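PDB 2IVF: ethylbenzene dehydrogenase alpha-subunit from Aromatoleum aromaticum, which belongs to the molybdopterin oxidoreductase family and carries a molybdenum atom, two pterin guanosine dinucleotide cofactors and an iron/sulfur cluster. Local coordinates for residues 148-153 with 157-162. Sequence-based numbering, arbitrary orientation.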
ATOM      1  N   LYS A 148      16.487  -3.732 -26.755  1.00 22.20           N
ATOM      2  CA  LYS A 148      17.693  -2.991 -26.987  1.00 22.94           C
ATOM      3  C   LYS A 148      17.356  -1.557 -27.417  1.00 22.09           C
ATOM      4  O   LYS A 148      16.518  -1.329 -28.278  1.00 20.80           O
ATOM      5  CB  LYS A 148      18.525  -3.694 -28.049  1.00 22.81           C
ATOM      6  CG  LYS A 148      19.796  -2.927 -28.462  1.00 23.50           C
ATOM      7  CD  LYS A 148      20.735  -3.908 -29.123  1.00 24.80           C
ATOM      8  CE  LYS A 148      21.989  -3.311 -29.625  1.00 27.89           C
ATOM      9  NZ  LYS A 148      22.945  -4.460 -29.813  1.00 28.97           N
ATOM     10  N   ARG A 149      18.062  -0.613 -26.823  1.00 22.48           N
ATOM     11  CA  ARG A 149      17.874   0.785 -27.097  1.00 22.69           C
ATOM     12  C   ARG A 149      18.141   1.097 -28.553  1.00 22.47           C
ATOM     13  O   ARG A 149      19.150   0.676 -29.134  1.00 20.87           O
ATOM     14  CB  ARG A 149      18.838   1.616 -26.235  1.00 22.43           C
ATOM     15  CG  ARG A 149      18.857   3.077 -26.556  1.00 23.17           C
ATOM     16  CD  ARG A 149      19.643   3.843 -25.490  1.00 22.34           C
ATOM     17  NE  ARG A 149      21.080   3.502 -25.471  1.00 20.42           N
ATOM     18  CZ  ARG A 149      22.031   4.041 -26.231  1.00 26.03           C
ATOM     19  NH1 ARG A 149      21.754   4.948 -27.170  1.00 25.76           N
ATOM     20  NH2 ARG A 149      23.290   3.637 -26.077  1.00 24.54           N
ATOM     21  N   VAL A 150      17.234   1.892 -29.109  1.00 23.47           N
ATOM     22  CA  VAL A 150      17.336   2.374 -30.447  1.00 23.26           C
ATOM     23  C   VAL A 150      17.681   3.860 -30.541  1.00 23.72           C
ATOM     24  O   VAL A 150      18.492   4.234 -31.375  1.00 25.48           O
ATOM     25  CB  VAL A 150      16.036   2.063 -31.216  1.00 22.42           C
ATOM     26  CG1 VAL A 150      15.981   2.847 -32.540  1.00 21.08           C
ATOM     27  CG2 VAL A 150      15.996   0.568 -31.516  1.00 21.33           C
ATOM     28  N   GLY A 151      17.051   4.690 -29.714  1.00 25.23           N
ATOM     29  CA  GLY A 151      17.338   6.128 -29.716  1.00 25.74           C
ATOM     30  C   GLY A 151      18.382   6.461 -28.660  1.00 26.63           C
ATOM     31  O   GLY A 151      19.292   5.662 -28.393  1.00 27.35           O
ATOM     32  N   LYS A 152      18.259   7.647 -28.081  1.00 26.45           N
ATOM     33  CA  LYS A 152      19.094   8.075 -26.966  1.00 26.44           C
ATOM     34  C   LYS A 152      18.576   7.395 -25.737  1.00 26.26           C
ATOM     35  O   LYS A 152      17.436   6.926 -25.712  1.00 24.56           O
ATOM     36  CB  LYS A 152      18.957   9.578 -26.736  1.00 27.39           C
ATOM     37  CG  LYS A 152      19.325  10.451 -27.869  1.00 30.93           C
ATOM     38  CD  LYS A 152      20.758  10.278 -28.276  1.00 33.68           C
ATOM     39  CE  LYS A 152      21.217  11.435 -29.158  1.00 35.96           C
ATOM     40  NZ  LYS A 152      22.534  11.198 -29.840  1.00 37.55           N
ATOM     41  N   ARG A 153      19.392   7.343 -24.694  1.00 26.11           N
ATOM     42  CA  ARG A 153      18.898   6.838 -23.417  1.00 25.33           C
ATOM     43  C   ARG A 153      17.717   7.664 -22.934  1.00 25.51           C
ATOM     44  O   ARG A 153      17.796   8.911 -22.869  1.00 24.96           O
ATOM     45  CB  ARG A 153      20.007   6.813 -22.369  1.00 25.51           C
ATOM     46  CG  ARG A 153      21.093   5.766 -22.657  1.00 25.29           C
ATOM     47  CD  ARG A 153      22.343   5.943 -21.800  1.00 25.58           C
ATOM     48  NE  ARG A 153      23.259   4.806 -21.951  1.00 24.69           N
ATOM     49  CZ  ARG A 153      24.545   4.809 -21.608  1.00 23.44           C
ATOM     50  NH1 ARG A 153      25.128   5.897 -21.104  1.00 21.96           N
ATOM     51  NH2 ARG A 153      25.257   3.726 -21.794  1.00 25.35           N
ATOM     52  N   LYS A 157      12.589   4.594 -27.390  1.00 22.88           N
ATOM     53  CA  LYS A 157      12.694   3.873 -28.642  1.00 23.42           C
ATOM     54  C   LYS A 157      13.458   2.566 -28.404  1.00 22.87           C
ATOM     55  O   LYS A 157      14.659   2.572 -28.053  1.00 22.01           O
ATOM     56  CB  LYS A 157      13.407   4.718 -29.716  1.00 24.04           C
ATOM     57  CG  LYS A 157      12.731   6.057 -30.087  1.00 24.81           C
ATOM     58  CD  LYS A 157      13.427   6.683 -31.306  1.00 26.23           C
ATOM     59  CE  LYS A 157      12.830   8.033 -31.687  1.00 28.61           C
ATOM     60  NZ  LYS A 157      13.476   8.583 -32.892  1.00 30.24           N
ATOM     61  N   TRP A 158      12.741   1.447 -28.570  1.00 22.62           N
ATOM     62  CA  TRP A 158      13.256   0.132 -28.289  1.00 21.80           C
ATOM     63  C   TRP A 158      12.998  -0.841 -29.426  1.00 22.85           C
ATOM     64  O   TRP A 158      12.071  -0.688 -30.232  1.00 22.36           O
ATOM     65  CB  TRP A 158      12.509  -0.418 -27.069  1.00 23.03           C
ATOM     66  CG  TRP A 158      12.640   0.348 -25.803  1.00 21.51           C
ATOM     67  CD1 TRP A 158      11.691   1.135 -25.198  1.00 23.12           C
ATOM     68  CD2 TRP A 158      13.765   0.323 -24.918  1.00 23.67           C
ATOM     69  NE1 TRP A 158      12.178   1.612 -23.994  1.00 24.14           N
ATOM     70  CE2 TRP A 158      13.443   1.118 -23.800  1.00 23.65           C
ATOM     71  CE3 TRP A 158      15.013  -0.313 -24.960  1.00 22.84           C
ATOM     72  CZ2 TRP A 158      14.309   1.289 -22.754  1.00 24.27           C
ATOM     73  CZ3 TRP A 158      15.889  -0.123 -23.920  1.00 22.61           C
ATOM     74  CH2 TRP A 158      15.533   0.665 -22.825  1.00 23.82           C
ATOM     75  N   LYS A 159      13.849  -1.852 -29.511  1.00 22.28           N
ATOM     76  CA  LYS A 159      13.594  -3.003 -30.369  1.00 22.24           C
ATOM     77  C   LYS A 159      13.845  -4.292 -29.601  1.00 22.98           C
ATOM     78  O   LYS A 159      14.658  -4.350 -28.663  1.00 21.98           O
ATOM     79  CB  LYS A 159      14.468  -2.936 -31.610  1.00 21.70           C
ATOM     80  CG  LYS A 159      15.910  -3.388 -31.425  1.00 22.04           C
ATOM     81  CD  LYS A 159      16.695  -3.139 -32.702  1.00 21.48           C
ATOM     82  CE  LYS A 159      18.193  -3.310 -32.505  1.00 22.25           C
ATOM     83  NZ  LYS A 159      18.943  -3.092 -33.763  1.00 21.01           N
ATOM     84  N   ARG A 160      13.068  -5.303 -29.948  1.00 23.49           N
ATOM     85  CA  ARG A 160      13.238  -6.602 -29.383  1.00 23.62           C
ATOM     86  C   ARG A 160      14.514  -7.201 -29.964  1.00 21.50           C
ATOM     87  O   ARG A 160      14.771  -7.068 -31.156  1.00 18.86           O
ATOM     88  CB  ARG A 160      12.080  -7.463 -29.836  1.00 25.60           C
ATOM     89  CG  ARG A 160      12.115  -8.874 -29.333  1.00 26.89           C
ATOM     90  CD  ARG A 160      11.009  -9.678 -29.994  1.00 29.79           C
ATOM     91  NE  ARG A 160      11.056 -11.083 -29.568  1.00 34.16           N
ATOM     92  CZ  ARG A 160      10.202 -12.028 -29.983  1.00 38.37           C
ATOM     93  NH1 ARG A 160       9.205 -11.737 -30.823  1.00 39.97           N
ATOM     94  NH2 ARG A 160      10.341 -13.279 -29.545  1.00 36.70           N
ATOM     95  N   VAL A 161      15.294  -7.882 -29.124  1.00 19.82           N
ATOM     96  CA  VAL A 161      16.416  -8.702 -29.584  1.00 20.02           C
ATOM     97  C   VAL A 161      16.362 -10.026 -28.836  1.00 19.89           C
ATOM     98  O   VAL A 161      15.572 -10.152 -27.908  1.00 20.31           O
ATOM     99  CB  VAL A 161      17.747  -8.010 -29.275  1.00 20.14           C
ATOM    100  CG1 VAL A 161      17.801  -6.657 -29.986  1.00 18.50           C
ATOM    101  CG2 VAL A 161      17.890  -7.832 -27.770  1.00 17.92           C
ATOM    102  N   SER A 162      17.226 -10.969 -29.208  1.00 20.95           N
ATOM    103  CA  SER A 162      17.282 -12.251 -28.557  1.00 20.52           C
ATOM    104  C   SER A 162      18.042 -12.114 -27.263  1.00 20.59           C
ATOM    105  O   SER A 162      18.861 -11.199 -27.098  1.00 19.09           O
ATOM    106  CB  SER A 162      17.954 -13.311 -29.405  1.00 21.61           C
ATOM    107  OG  SER A 162      19.326 -13.001 -29.650  1.00 22.51           O
TER
HETATM  108  O   HOH W   1      15.639   5.073 -27.021  1.00 20.14           O
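A beta hairpin at the margin of a mixed sheet joins strand 147-149 to strand 158-160 within the molybdopterin oxidoreductase region, and K148 and K159 form its antiparallel hydrogen-bonded pair. It illustrates how successive residues of an antiparallel pair point to opposite faces: K148 and K159 share one, R149 and W158 the other. K148 N donates a hydrogen bond to K159 O at 2.7 Å, and K159 N returns a bond of 3.0 Å to K148 O. Just past the paired residues, one further backbone bond runs from V150 N to K157 O at 2.9 Å, the donor lying above the carbonyl plane. R149 and W158 make the intervening non-hydrogen-bonded pair. W158 CG stands anti to its own carbonyl carbon (chi1 -61°), and the far end of the indole comes nearer the neighbouring strand, with CE3 3.6 Å from R149 N, while the carbonyl carbon of K148 lies at the ring edge, near its plane. M639, M644 and V649 also touch this indole, as does F103 of the beta-subunit, so the hairpin meets both its own sheet and the partner chain.

On the other face, V161 CG1 packs 3.6 Å from K148 CB, the two side chains crossing at about a right angle. K148 then runs out extended to salt bridges with D169 and E165, which probably ease its proximity to the like-charged K159. V150 CG2 lies 3.8 Å from K159 CB. Beyond the strands, a water accepts from K157 N and donates to K152 O, linking the two arms of the turn. R149, salt-bridged through NE to D647, bends at chi3 (66°), and its NH1 donates in the carbonyl plane to G151 O at 2.8 Å.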